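Local coordinates for beta-N-acetylhexosaminidase (PDB 1JAK), which hydrolyses terminal beta-linked N-acetylhexosamine residues from glycoconjugates, probably by the substrate-assisted mechanism of family 20 glycoside hydrolases, at residues A362-W367 and T388-S393; A383-T388 and G434-A439; P155-R160 and W426-Y431; L314-D319 and R335-V340. One frame throughout, in Å; residues are numbered along the deposited sequence.

Contact 1: residues A362-W367 and T388-S393; sequences ALVQYW and TGLILS. With IFG ((2R,3R,4S,5R)-2-acetamido-3,4-dihydroxy-5-hydroxymethyl-piperidine), chain F.
Backbone bonding pairs Leu363–Tyr366 with Gly389–Leu392 as parallel strands of the barrel sheet. Val364 N gives to Gly389 O (2.9 Å), Val364 O receives Ile391 N (3.0 Å), and Tyr366 continues the ladder to Ile391 O and Ser393 N. Gly389 suits its place because a CB would crowd Leu363 CG. Apolar branches pack on both faces: Leu363 CD2 meets Ile391 CD1 at 3.9 Å, and on the Tyr366 face Val364 CG2 touches Leu390 CD1 at 3.8 Å. Gln365, extended with CG anti to the backbone N (chi1 -168°), brings NE2 to Ser393 OG (3.1 Å) near its own amide plane, while OE1 accepts from His315. The inhibitor's methyl C8 sits over the centre of one face of the Trp367 indole, 3.6 Å from Trp367 CE2, and NE1 is hydrogen-bonded to Gln352 OE1. With an alanine at this position the acetamide methyl would probably lose its flat support. The chemistry implies a hydrogen-bonded strand pair ending in an aromatic pocket wall suited to an N-acetyl group.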
loop_
_atom_site.group_PDB
_atom_site.type_symbol
_atom_site.label_atom_id
_atom_site.label_comp_id
_atom_site.label_asym_id
_atom_site.label_seq_id
_atom_site.Cartn_x
_atom_site.Cartn_y
_atom_site.Cartn_z
ATOM N N ALA A 362 3.915 -13.665 14.711
ATOM C CA ALA A 362 3.728 -13.660 13.266
ATOM C C ALA A 362 2.371 -13.122 12.835
ATOM O O ALA A 362 1.412 -13.112 13.608
ATOM C CB ALA A 362 3.913 -15.069 12.719
ATOM N N LEU A 363 2.310 -12.650 11.592
ATOM C CA LEU A 363 1.068 -12.165 11.005
ATOM C C LEU A 363 0.890 -12.951 9.714
ATOM O O LEU A 363 1.876 -13.320 9.077
ATOM C CB LEU A 363 1.143 -10.679 10.642
ATOM C CG LEU A 363 1.180 -9.609 11.731
ATOM C CD1 LEU A 363 2.578 -9.512 12.309
ATOM C CD2 LEU A 363 0.774 -8.272 11.121
ATOM N N VAL A 364 -0.351 -13.235 9.341
ATOM C CA VAL A 364 -0.592 -13.928 8.083
ATOM C C VAL A 364 -1.518 -13.074 7.239
ATOM O O VAL A 364 -2.411 -12.401 7.759
ATOM C CB VAL A 364 -1.199 -15.343 8.271
ATOM C CG1 VAL A 364 -0.175 -16.251 8.937
ATOM C CG2 VAL A 364 -2.485 -15.275 9.082
ATOM N N GLN A 365 -1.280 -13.084 5.933
ATOM C CA GLN A 365 -2.078 -12.293 5.010
ATOM C C GLN A 365 -3.073 -13.188 4.285
ATOM O O GLN A 365 -2.694 -14.012 3.452
ATOM C CB GLN A 365 -1.167 -11.589 4.002
ATOM C CG GLN A 365 -1.881 -10.517 3.197
ATOM C CD GLN A 365 -0.949 -9.746 2.281
ATOM O OE1 GLN A 365 0.276 -9.779 2.439
ATOM N NE2 GLN A 365 -1.530 -9.035 1.322
ATOM N N TYR A 366 -4.348 -13.009 4.610
ATOM C CA TYR A 366 -5.421 -13.800 4.023
ATOM C C TYR A 366 -5.861 -13.289 2.657
ATOM O O TYR A 366 -6.359 -12.163 2.536
ATOM C CB TYR A 366 -6.629 -13.799 4.956
ATOM C CG TYR A 366 -7.754 -14.672 4.469
ATOM C CD1 TYR A 366 -7.676 -16.061 4.577
ATOM C CD2 TYR A 366 -8.888 -14.116 3.882
ATOM C CE1 TYR A 366 -8.702 -16.875 4.114
ATOM C CE2 TYR A 366 -9.924 -14.922 3.413
ATOM C CZ TYR A 366 -9.822 -16.301 3.534
ATOM O OH TYR A 366 -10.839 -17.106 3.078
ATOM N N TRP A 367 -5.690 -14.119 1.633
ATOM C CA TRP A 367 -6.087 -13.738 0.286
ATOM C C TRP A 367 -7.165 -14.672 -0.269
ATOM O O TRP A 367 -7.305 -14.832 -1.486
ATOM C CB TRP A 367 -4.866 -13.702 -0.648
ATOM C CG TRP A 367 -4.088 -14.987 -0.759
ATOM C CD1 TRP A 367 -3.310 -15.569 0.204
ATOM C CD2 TRP A 367 -3.978 -15.819 -1.920
ATOM N NE1 TRP A 367 -2.718 -16.711 -0.290
ATOM C CE2 TRP A 367 -3.112 -16.887 -1.591
ATOM C CE3 TRP A 367 -4.524 -15.763 -3.209
ATOM C CZ2 TRP A 367 -2.778 -17.895 -2.506
ATOM C CZ3 TRP A 367 -4.190 -16.766 -4.123
ATOM C CH2 TRP A 367 -3.324 -17.817 -3.763
ATOM N N THR A 388 -2.168 -15.148 16.170
ATOM C CA THR A 388 -1.585 -14.702 14.908
ATOM C C THR A 388 -2.381 -13.514 14.381
ATOM O O THR A 388 -3.608 -13.557 14.327
ATOM C CB THR A 388 -1.607 -15.827 13.847
ATOM O OG1 THR A 388 -0.857 -16.948 14.328
ATOM C CG2 THR A 388 -0.991 -15.341 12.537
ATOM N N GLY A 389 -1.681 -12.446 14.002
ATOM C CA GLY A 389 -2.362 -11.276 13.480
ATOM C C GLY A 389 -2.857 -11.533 12.071
ATOM O O GLY A 389 -2.208 -12.241 11.305
ATOM N N LEU A 390 -4.005 -10.960 11.723
ATOM C CA LEU A 390 -4.581 -11.151 10.398
ATOM C C LEU A 390 -4.588 -9.897 9.536
ATOM O O LEU A 390 -5.041 -8.841 9.969
ATOM C CB LEU A 390 -6.017 -11.657 10.522
ATOM C CG LEU A 390 -6.294 -13.156 10.415
ATOM C CD1 LEU A 390 -5.327 -13.952 11.262
ATOM C CD2 LEU A 390 -7.737 -13.406 10.829
ATOM N N ILE A 391 -4.079 -10.030 8.315
ATOM C CA ILE A 391 -4.071 -8.936 7.347
ATOM C C ILE A 391 -5.046 -9.420 6.280
ATOM O O ILE A 391 -4.823 -10.463 5.665
ATOM C CB ILE A 391 -2.687 -8.752 6.705
ATOM C CG1 ILE A 391 -1.673 -8.304 7.761
ATOM C CG2 ILE A 391 -2.775 -7.738 5.572
ATOM C CD1 ILE A 391 -0.231 -8.493 7.333
ATOM N N LEU A 392 -6.126 -8.681 6.060
ATOM C CA LEU A 392 -7.121 -9.104 5.082
ATOM C C LEU A 392 -6.986 -8.475 3.703
ATOM O O LEU A 392 -7.025 -7.256 3.565
ATOM C CB LEU A 392 -8.530 -8.829 5.620
ATOM C CG LEU A 392 -8.881 -9.498 6.954
ATOM C CD1 LEU A 392 -10.308 -9.133 7.340
ATOM C CD2 LEU A 392 -8.729 -11.011 6.837
ATOM N N SER A 393 -6.823 -9.323 2.689
ATOM C CA SER A 393 -6.716 -8.883 1.298
ATOM C C SER A 393 -7.323 -9.976 0.412
ATOM O O SER A 393 -6.623 -10.615 -0.378
ATOM C CB SER A 393 -5.248 -8.636 0.910
ATOM O OG SER A 393 -4.485 -9.830 0.946
HETATM N N1 IFG F . -1.868 -15.513 -6.797
HETATM C C2 IFG F . -0.408 -15.340 -6.578
HETATM C C3 IFG F . 0.213 -14.000 -7.147
HETATM C C4 IFG F . -0.378 -13.567 -8.505
HETATM C C5 IFG F . -1.903 -13.545 -8.386
HETATM C C6 IFG F . -2.652 -13.086 -9.632
HETATM C C7 IFG F . -0.815 -14.681 -4.242
HETATM C C8 IFG F . -0.568 -14.679 -2.755
HETATM C C9 IFG F . -2.487 -14.906 -7.985
HETATM N N2 IFG F . -0.110 -15.442 -5.132
HETATM O O7 IFG F . -1.715 -13.957 -4.644
HETATM O O3 IFG F . 1.621 -14.150 -7.268
HETATM O O4 IFG F . -0.001 -14.525 -9.494
HETATM O O6 IFG F . -3.955 -12.612 -9.309
#

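Contact 2: residues A383-T388 and G434-A439; sequences AARNGT and GAPADA
Ala384 and Thr388 both meet Ala439 across the contact, and next to Ala384 the carbonyl oxygen Ala383 O takes two bonds at the end of its helix. Thr388 N bonds to Ala383 O at 2.9 Å, and Asn386 N makes a weak bond to the same atom. Gly387 N reaches back to Ala384 O at 3.1 Å. With the positive phi of Gly387 (103°), the two bonds from Gly387 and Thr388 form a Schellman motif that closes helix 374-385 and turns the chain toward strand 389-392. Glycine suits this spot, since a CB would be jammed against the preceding carbonyl oxygen. The helix end packs on the loop that leads into strand 440-447 of the barrel. Small residues let the two backbones come close: Ala384 CB touches Ala439 CB at 3.6 Å and Pro436 CD at 3.9 Å. In the loop, Ala439 N bonds to Pro436 O (2.9 Å) in the short 3-10 segment 437-439, and the proline ring and alanine methyl both lie against Ala384. Arg385 lays its CG across the proline ring, 3.8 Å from Pro436 CG and at about a right angle. Its chain then bends (chi3 -74°) and presents the guanidinium edge to the loop, NH1 coming 2.7 Å from Gly434 O, at an angle too poor for a hydrogen bond; the firmer polar partner is Glu382, which forms a salt bridge with Arg385 NH2.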
loop_
_atom_site.group_PDB
_atom_site.type_symbol
_atom_site.label_atom_id
_atom_site.label_comp_id
_atom_site.label_asym_id
_atom_site.label_seq_id
_atom_site.Cartn_x
_atom_site.Cartn_y
_atom_site.Cartn_z
ATOM N N ALA A 383 -5.736 -19.730 13.619
ATOM C CA ALA A 383 -4.455 -19.067 13.827
ATOM C C ALA A 383 -4.720 -17.741 14.534
ATOM O O ALA A 383 -3.964 -17.339 15.417
ATOM C CB ALA A 383 -3.756 -18.822 12.490
ATOM N N ALA A 384 -5.797 -17.067 14.142
ATOM C CA ALA A 384 -6.161 -15.794 14.755
ATOM C C ALA A 384 -6.452 -16.016 16.238
ATOM O O ALA A 384 -6.024 -15.232 17.090
ATOM C CB ALA A 384 -7.385 -15.200 14.059
ATOM N N ARG A 385 -7.177 -17.084 16.546
ATOM C CA ARG A 385 -7.489 -17.388 17.938
ATOM C C ARG A 385 -6.207 -17.660 18.717
ATOM O O ARG A 385 -6.124 -17.363 19.910
ATOM C CB ARG A 385 -8.416 -18.607 18.041
ATOM C CG ARG A 385 -9.899 -18.282 17.932
ATOM C CD ARG A 385 -10.760 -19.513 18.222
ATOM N NE ARG A 385 -10.740 -20.477 17.126
ATOM C CZ ARG A 385 -11.460 -20.359 16.012
ATOM N NH1 ARG A 385 -12.263 -19.317 15.847
ATOM N NH2 ARG A 385 -11.375 -21.280 15.062
ATOM N N ASN A 386 -5.205 -18.217 18.041
ATOM C CA ASN A 386 -3.936 -18.531 18.687
ATOM C C ASN A 386 -2.982 -17.345 18.818
ATOM O O ASN A 386 -1.840 -17.510 19.253
ATOM C CB ASN A 386 -3.231 -19.677 17.957
ATOM C CG ASN A 386 -3.941 -21.011 18.140
ATOM O OD1 ASN A 386 -4.583 -21.245 19.164
ATOM N ND2 ASN A 386 -3.813 -21.895 17.157
ATOM N N GLY A 387 -3.444 -16.160 18.434
ATOM C CA GLY A 387 -2.611 -14.975 18.557
ATOM C C GLY A 387 -1.964 -14.457 17.286
ATOM O O GLY A 387 -1.271 -13.437 17.317
ATOM N N THR A 388 -2.168 -15.148 16.170
ATOM C CA THR A 388 -1.585 -14.702 14.908
ATOM C C THR A 388 -2.381 -13.514 14.381
ATOM O O THR A 388 -3.608 -13.557 14.327
ATOM C CB THR A 388 -1.607 -15.827 13.847
ATOM O OG1 THR A 388 -0.857 -16.948 14.328
ATOM C CG2 THR A 388 -0.991 -15.341 12.537
ATOM N N GLY A 434 -15.878 -16.823 12.403
ATOM C CA GLY A 434 -15.212 -17.333 13.589
ATOM C C GLY A 434 -13.926 -16.651 14.012
ATOM O O GLY A 434 -13.370 -16.981 15.058
ATOM N N ALA A 435 -13.441 -15.701 13.218
ATOM C CA ALA A 435 -12.207 -15.009 13.562
ATOM C C ALA A 435 -12.469 -13.865 14.539
ATOM O O ALA A 435 -13.351 -13.035 14.314
ATOM C CB ALA A 435 -11.535 -14.473 12.293
ATOM N N PRO A 436 -11.710 -13.817 15.647
ATOM C CA PRO A 436 -11.867 -12.761 16.653
ATOM C C PRO A 436 -11.547 -11.412 16.012
ATOM O O PRO A 436 -10.495 -11.255 15.394
ATOM C CB PRO A 436 -10.839 -13.139 17.717
ATOM C CG PRO A 436 -10.710 -14.623 17.565
ATOM C CD PRO A 436 -10.691 -14.790 16.070
ATOM N N ALA A 437 -12.446 -10.447 16.165
ATOM C CA ALA A 437 -12.250 -9.123 15.580
ATOM C C ALA A 437 -10.933 -8.482 16.006
ATOM O O ALA A 437 -10.298 -7.771 15.225
ATOM C CB ALA A 437 -13.414 -8.214 15.951
ATOM N N ASP A 438 -10.524 -8.739 17.243
ATOM C CA ASP A 438 -9.290 -8.177 17.776
ATOM C C ASP A 438 -8.024 -8.728 17.121
ATOM O O ASP A 438 -6.934 -8.197 17.331
ATOM C CB ASP A 438 -9.228 -8.409 19.288
ATOM C CG ASP A 438 -9.563 -9.836 19.669
ATOM O OD1 ASP A 438 -10.731 -10.246 19.477
ATOM O OD2 ASP A 438 -8.661 -10.552 20.156
ATOM N N ALA A 439 -8.166 -9.787 16.330
ATOM C CA ALA A 439 -7.017 -10.386 15.656
ATOM C C ALA A 439 -6.769 -9.737 14.295
ATOM O O ALA A 439 -5.705 -9.915 13.704
ATOM C CB ALA A 439 -7.229 -11.885 15.481
#

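Contact 3: residues P155-R160 and W426-Y431; sequences PRYAWR and WDPAGY. With SO4 (sulfate ion), chain B.
Arg156 reaches Asp427 through a salt bridge in which NH2 lies 2.9 Å from OD1, on the syn side of the carboxylate, while NH1 adds a weak bond to the same oxygen. The guanidinium and carboxylate planes stand 50° apart. A sulfate, probably from the crystallisation liquor, is held by Arg156 NE at its O4 (2.9 Å) and by NH2 at its O2 (3.0 Å). A long, extended arginine, with CG anti to the backbone N (chi1 179°), can span to Asp427 and still leave its NE–NH2 edge for the sulfate. Tyr157 OH lies over one guanidinium face, toward its rim, and Tyr157 CE2 packs on Pro428 CB at 3.8 Å. Further out, Arg160 NH1 holds Tyr157 O, and Pro428 rests on Leu392 and Val443. The bond from Ala429 N to Asp427 OD1 (3.0 Å), from above the carboxylate plane, closes an Asx turn; the salt bridge to that same OD1 ties the loop before barrel strand 440-447 to the lead-in of its neighbour, strand 159-165.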
loop_
_atom_site.group_PDB
_atom_site.type_symbol
_atom_site.label_atom_id
_atom_site.label_comp_id
_atom_site.label_asym_id
_atom_site.label_seq_id
_atom_site.Cartn_x
_atom_site.Cartn_y
_atom_site.Cartn_z
ATOM N N PRO A 155 -7.330 6.514 12.879
ATOM C CA PRO A 155 -7.512 5.254 12.145
ATOM C C PRO A 155 -8.112 4.082 12.922
ATOM O O PRO A 155 -7.865 3.913 14.115
ATOM C CB PRO A 155 -6.102 4.943 11.667
ATOM C CG PRO A 155 -5.282 5.387 12.837
ATOM C CD PRO A 155 -5.905 6.733 13.187
ATOM N N ARG A 156 -8.885 3.264 12.217
ATOM C CA ARG A 156 -9.518 2.084 12.798
ATOM C C ARG A 156 -8.502 0.954 12.953
ATOM O O ARG A 156 -8.448 0.291 13.994
ATOM C CB ARG A 156 -10.667 1.622 11.900
ATOM C CG ARG A 156 -11.387 0.372 12.391
ATOM C CD ARG A 156 -12.460 -0.058 11.408
ATOM N NE ARG A 156 -13.240 -1.181 11.925
ATOM C CZ ARG A 156 -14.190 -1.812 11.242
ATOM N NH1 ARG A 156 -14.488 -1.442 10.004
ATOM N NH2 ARG A 156 -14.860 -2.808 11.812
ATOM N N TYR A 157 -7.697 0.745 11.910
ATOM C CA TYR A 157 -6.675 -0.302 11.890
ATOM C C TYR A 157 -5.281 0.276 11.686
ATOM O O TYR A 157 -5.121 1.290 11.008
ATOM C CB TYR A 157 -6.959 -1.295 10.760
ATOM C CG TYR A 157 -8.211 -2.111 10.954
ATOM C CD1 TYR A 157 -8.272 -3.102 11.932
ATOM C CD2 TYR A 157 -9.337 -1.896 10.158
ATOM C CE1 TYR A 157 -9.424 -3.862 12.113
ATOM C CE2 TYR A 157 -10.496 -2.651 10.332
ATOM C CZ TYR A 157 -10.529 -3.631 11.311
ATOM O OH TYR A 157 -11.668 -4.383 11.486
ATOM N N ALA A 158 -4.279 -0.388 12.257
ATOM C CA ALA A 158 -2.893 0.054 12.144
ATOM C C ALA A 158 -2.196 -0.499 10.903
ATOM O O ALA A 158 -1.155 0.015 10.496
ATOM C CB ALA A 158 -2.113 -0.336 13.393
ATOM N N TRP A 159 -2.752 -1.557 10.315
ATOM C CA TRP A 159 -2.159 -2.132 9.111
ATOM C C TRP A 159 -3.021 -1.750 7.912
ATOM O O TRP A 159 -4.066 -2.344 7.673
ATOM C CB TRP A 159 -2.055 -3.661 9.222
ATOM C CG TRP A 159 -1.236 -4.267 8.114
ATOM C CD1 TRP A 159 -1.591 -4.382 6.798
ATOM C CD2 TRP A 159 0.106 -4.765 8.212
ATOM N NE1 TRP A 159 -0.554 -4.916 6.072
ATOM C CE2 TRP A 159 0.501 -5.160 6.913
ATOM C CE3 TRP A 159 1.014 -4.914 9.270
ATOM C CZ2 TRP A 159 1.767 -5.694 6.642
ATOM C CZ3 TRP A 159 2.275 -5.445 9.002
ATOM C CH2 TRP A 159 2.637 -5.828 7.696
ATOM N N ARG A 160 -2.580 -0.736 7.174
ATOM C CA ARG A 160 -3.298 -0.256 5.996
ATOM C C ARG A 160 -2.239 -0.232 4.901
ATOM O O ARG A 160 -1.510 0.748 4.744
ATOM C CB ARG A 160 -3.860 1.150 6.266
ATOM C CG ARG A 160 -4.679 1.240 7.564
ATOM C CD ARG A 160 -5.324 2.610 7.753
ATOM N NE ARG A 160 -4.348 3.694 7.675
ATOM C CZ ARG A 160 -3.526 4.047 8.659
ATOM N NH1 ARG A 160 -3.556 3.411 9.823
ATOM N NH2 ARG A 160 -2.660 5.035 8.472
ATOM N N TRP A 426 -17.770 -4.385 2.381
ATOM C CA TRP A 426 -17.580 -5.422 3.389
ATOM C C TRP A 426 -16.970 -4.829 4.657
ATOM O O TRP A 426 -16.510 -3.685 4.657
ATOM C CB TRP A 426 -16.727 -6.589 2.856
ATOM C CG TRP A 426 -15.377 -6.233 2.303
ATOM C CD1 TRP A 426 -15.113 -5.578 1.134
ATOM C CD2 TRP A 426 -14.104 -6.546 2.884
ATOM N NE1 TRP A 426 -13.754 -5.467 0.949
ATOM C CE2 TRP A 426 -13.113 -6.050 2.010
ATOM C CE3 TRP A 426 -13.706 -7.197 4.058
ATOM C CZ2 TRP A 426 -11.745 -6.183 2.274
ATOM C CZ3 TRP A 426 -12.346 -7.331 4.322
ATOM C CH2 TRP A 426 -11.380 -6.824 3.430
ATOM N N ASP A 427 -16.987 -5.603 5.739
ATOM C CA ASP A 427 -16.474 -5.158 7.033
ATOM C C ASP A 427 -15.365 -6.091 7.517
ATOM O O ASP A 427 -15.616 -7.262 7.806
ATOM C CB ASP A 427 -17.631 -5.141 8.045
ATOM C CG ASP A 427 -17.208 -4.677 9.432
ATOM O OD1 ASP A 427 -16.014 -4.388 9.651
ATOM O OD2 ASP A 427 -18.094 -4.604 10.313
ATOM N N PRO A 428 -14.122 -5.586 7.610
ATOM C CA PRO A 428 -13.003 -6.418 8.066
ATOM C C PRO A 428 -13.240 -7.128 9.402
ATOM O O PRO A 428 -12.777 -8.249 9.606
ATOM C CB PRO A 428 -11.846 -5.425 8.148
ATOM C CG PRO A 428 -12.164 -4.451 7.051
ATOM C CD PRO A 428 -13.654 -4.242 7.218
ATOM N N ALA A 429 -13.967 -6.472 10.304
ATOM C CA ALA A 429 -14.237 -7.026 11.630
ATOM C C ALA A 429 -15.105 -8.281 11.663
ATOM O O ALA A 429 -14.961 -9.111 12.562
ATOM C CB ALA A 429 -14.860 -5.952 12.518
ATOM N N GLY A 430 -16.010 -8.417 10.702
ATOM C CA GLY A 430 -16.874 -9.587 10.675
ATOM C C GLY A 430 -16.781 -10.330 9.358
ATOM O O GLY A 430 -17.728 -10.991 8.931
ATOM N N TYR A 431 -15.620 -10.232 8.724
ATOM C CA TYR A 431 -15.392 -10.865 7.434
ATOM C C TYR A 431 -15.143 -12.373 7.474
ATOM O O TYR A 431 -15.873 -13.145 6.850
ATOM C CB TYR A 431 -14.217 -10.185 6.731
ATOM C CG TYR A 431 -13.860 -10.846 5.424
ATOM C CD1 TYR A 431 -14.651 -10.667 4.292
ATOM C CD2 TYR A 431 -12.764 -11.703 5.337
ATOM C CE1 TYR A 431 -14.363 -11.327 3.102
ATOM C CE2 TYR A 431 -12.470 -12.371 4.155
ATOM C CZ TYR A 431 -13.275 -12.179 3.045
ATOM O OH TYR A 431 -13.001 -12.860 1.884
HETATM S S SO4 B . -13.159 -2.991 15.355
HETATM O O1 SO4 B . -12.512 -4.290 15.627
HETATM O O2 SO4 B . -14.475 -3.218 14.726
HETATM O O3 SO4 B . -13.338 -2.262 16.625
HETATM O O4 SO4 B . -12.305 -2.194 14.452
#

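Contact 4: residues L314-D319 and R335-V340; sequences LHIGGD and RVQPIV. With IFG ((2R,3R,4S,5R)-2-acetamido-3,4-dihydroxy-5-hydroxymethyl-piperidine), chain F.
Apolar packing of a strand and the residues that follow it against a helix makes this contact, on the outside of the catalytic barrel. Val340 CG1, anti to the backbone N (chi1 -179°), turns to Leu314 CB at 3.8 Å, while Val340 CG2 meets Ile316 CG2 at 3.9 Å. Ile316 CD1 extends on to Gln337 CG at 4.2 Å and more loosely to Val336. Branched aliphatic residues suit a buried seam with no hydrogen bond across it; the amide of Gln337 is satisfied elsewhere, at Val359 N and Glu357 O. The unit is a beta-alpha-beta crossover: strand 313-315, helix 326-342, strand 346-350. Past Ile316, Gly317 and Gly318 adopt positive phi and carry the chain toward the pocket, Gly317 N bonding to His315 ND1. There Asp319 OD2 accepts from the inhibitor's N2 at 2.7 Å, nearly straight (163°), consistent with steering the acetamide in substrate-assisted catalysis. A leucine in place of Asp319 would probably leave that N-H without its acceptor and the acetamide less firmly oriented.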
loop_
_atom_site.group_PDB
_atom_site.type_symbol
_atom_site.label_atom_id
_atom_site.label_comp_id
_atom_site.label_asym_id
_atom_site.label_seq_id
_atom_site.Cartn_x
_atom_site.Cartn_y
_atom_site.Cartn_z
ATOM N N LEU A 314 9.111 -8.590 7.868
ATOM C CA LEU A 314 9.783 -9.248 6.756
ATOM C C LEU A 314 8.809 -10.329 6.294
ATOM O O LEU A 314 8.470 -11.233 7.054
ATOM C CB LEU A 314 11.107 -9.866 7.215
ATOM C CG LEU A 314 12.099 -10.313 6.138
ATOM C CD1 LEU A 314 11.562 -11.510 5.374
ATOM C CD2 LEU A 314 12.379 -9.150 5.209
ATOM N N HIS A 315 8.352 -10.209 5.050
ATOM C CA HIS A 315 7.383 -11.130 4.452
ATOM C C HIS A 315 8.111 -12.283 3.753
ATOM O O HIS A 315 8.950 -12.045 2.884
ATOM C CB HIS A 315 6.541 -10.342 3.431
ATOM C CG HIS A 315 5.159 -10.877 3.205
ATOM N ND1 HIS A 315 4.907 -12.181 2.833
ATOM C CD2 HIS A 315 3.955 -10.253 3.219
ATOM C CE1 HIS A 315 3.611 -12.337 2.626
ATOM N NE2 HIS A 315 3.011 -11.181 2.853
ATOM N N ILE A 316 7.803 -13.525 4.131
ATOM C CA ILE A 316 8.446 -14.677 3.498
ATOM C C ILE A 316 7.515 -15.414 2.533
ATOM O O ILE A 316 7.839 -16.500 2.055
ATOM C CB ILE A 316 9.005 -15.683 4.545
ATOM C CG1 ILE A 316 7.882 -16.218 5.435
ATOM C CG2 ILE A 316 10.088 -15.009 5.378
ATOM C CD1 ILE A 316 8.343 -17.275 6.428
ATOM N N GLY A 317 6.363 -14.815 2.242
ATOM C CA GLY A 317 5.425 -15.423 1.310
ATOM C C GLY A 317 4.802 -16.720 1.793
ATOM O O GLY A 317 4.149 -16.744 2.835
ATOM N N GLY A 318 4.985 -17.792 1.023
ATOM C CA GLY A 318 4.431 -19.085 1.405
ATOM C C GLY A 318 3.219 -19.512 0.597
ATOM O O GLY A 318 2.632 -20.569 0.843
ATOM N N ASP A 319 2.854 -18.695 -0.383
ATOM C CA ASP A 319 1.700 -18.962 -1.229
ATOM C C ASP A 319 1.999 -19.888 -2.397
ATOM O O ASP A 319 3.123 -19.941 -2.902
ATOM C CB ASP A 319 1.177 -17.656 -1.817
ATOM C CG ASP A 319 2.208 -16.985 -2.712
ATOM O OD1 ASP A 319 3.309 -16.690 -2.208
ATOM O OD2 ASP A 319 1.931 -16.766 -3.913
ATOM N N ARG A 335 11.562 -24.507 9.878
ATOM C CA ARG A 335 12.988 -24.199 9.838
ATOM C C ARG A 335 13.326 -22.751 9.492
ATOM O O ARG A 335 14.266 -22.182 10.051
ATOM C CB ARG A 335 13.681 -25.122 8.832
ATOM C CG ARG A 335 13.574 -26.601 9.175
ATOM C CD ARG A 335 13.925 -27.476 7.983
ATOM N NE ARG A 335 13.815 -28.897 8.305
ATOM C CZ ARG A 335 13.821 -29.872 7.403
ATOM N NH1 ARG A 335 13.929 -29.584 6.113
ATOM N NH2 ARG A 335 13.719 -31.138 7.790
ATOM N N VAL A 336 12.565 -22.148 8.585
ATOM C CA VAL A 336 12.862 -20.782 8.160
ATOM C C VAL A 336 12.266 -19.627 8.965
ATOM O O VAL A 336 12.876 -18.562 9.047
ATOM C CB VAL A 336 12.491 -20.573 6.673
ATOM C CG1 VAL A 336 13.291 -21.529 5.802
ATOM C CG2 VAL A 336 11.003 -20.785 6.472
ATOM N N GLN A 337 11.090 -19.810 9.557
ATOM C CA GLN A 337 10.498 -18.712 10.321
ATOM C C GLN A 337 11.452 -18.136 11.367
ATOM O O GLN A 337 11.569 -16.917 11.496
ATOM C CB GLN A 337 9.199 -19.148 11.004
ATOM C CG GLN A 337 8.044 -19.404 10.050
ATOM C CD GLN A 337 6.745 -19.677 10.782
ATOM O OE1 GLN A 337 6.071 -18.753 11.241
ATOM N NE2 GLN A 337 6.394 -20.953 10.907
ATOM N N PRO A 338 12.151 -19.001 12.122
ATOM C CA PRO A 338 13.081 -18.506 13.143
ATOM C C PRO A 338 14.184 -17.601 12.597
ATOM O O PRO A 338 14.727 -16.768 13.324
ATOM C CB PRO A 338 13.643 -19.791 13.748
ATOM C CG PRO A 338 12.498 -20.751 13.609
ATOM C CD PRO A 338 12.023 -20.469 12.203
ATOM N N ILE A 339 14.518 -17.768 11.320
ATOM C CA ILE A 339 15.564 -16.963 10.697
ATOM C C ILE A 339 15.193 -15.481 10.683
ATOM O O ILE A 339 16.062 -14.615 10.803
ATOM C CB ILE A 339 15.843 -17.440 9.249
ATOM C CG1 ILE A 339 16.315 -18.898 9.272
ATOM C CG2 ILE A 339 16.900 -16.556 8.595
ATOM C CD1 ILE A 339 16.603 -19.488 7.894
ATOM N N VAL A 340 13.903 -15.192 10.539
ATOM C CA VAL A 340 13.431 -13.811 10.519
ATOM C C VAL A 340 13.690 -13.158 11.878
ATOM O O VAL A 340 14.201 -12.040 11.953
ATOM C CB VAL A 340 11.921 -13.749 10.190
ATOM C CG1 VAL A 340 11.445 -12.300 10.155
ATOM C CG2 VAL A 340 11.664 -14.420 8.843
HETATM N N1 IFG F . -1.868 -15.513 -6.797
HETATM C C2 IFG F . -0.408 -15.340 -6.578
HETATM C C3 IFG F . 0.213 -14.000 -7.147
HETATM C C4 IFG F . -0.378 -13.567 -8.505
HETATM C C5 IFG F . -1.903 -13.545 -8.386
HETATM C C6 IFG F . -2.652 -13.086 -9.632
HETATM C C7 IFG F . -0.815 -14.681 -4.242
HETATM C C8 IFG F . -0.568 -14.679 -2.755
HETATM C C9 IFG F . -2.487 -14.906 -7.985
HETATM N N2 IFG F . -0.110 -15.442 -5.132
HETATM O O7 IFG F . -1.715 -13.957 -4.644
HETATM O O3 IFG F . 1.621 -14.150 -7.268
HETATM O O4 IFG F . -0.001 -14.525 -9.494
HETATM O O6 IFG F . -3.955 -12.612 -9.309
#

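How the contacts relate
From the N terminus, residues 155-160 open contact 3, which does not close until 426-431 and encloses most of the barrel. Nested within that span, contact 4 closes first, joining 314-319 to 335-340. Contact 1 follows in series, 362-367 with 388-393, spanning helix 374-385. Contact 2 opens at 383-388, inside contact 1, and closes at 434-439, beyond contact 3, so it crosses both. Thr388 belongs to contacts 1 and 2. Strands thus pair in contact 1, a strand and its helix pack in contact 4, and contacts 2 and 3 fasten the loop before strand 440-447. Contacts 1 and 4 lie on the same barrel sheet and both touch the inhibitor.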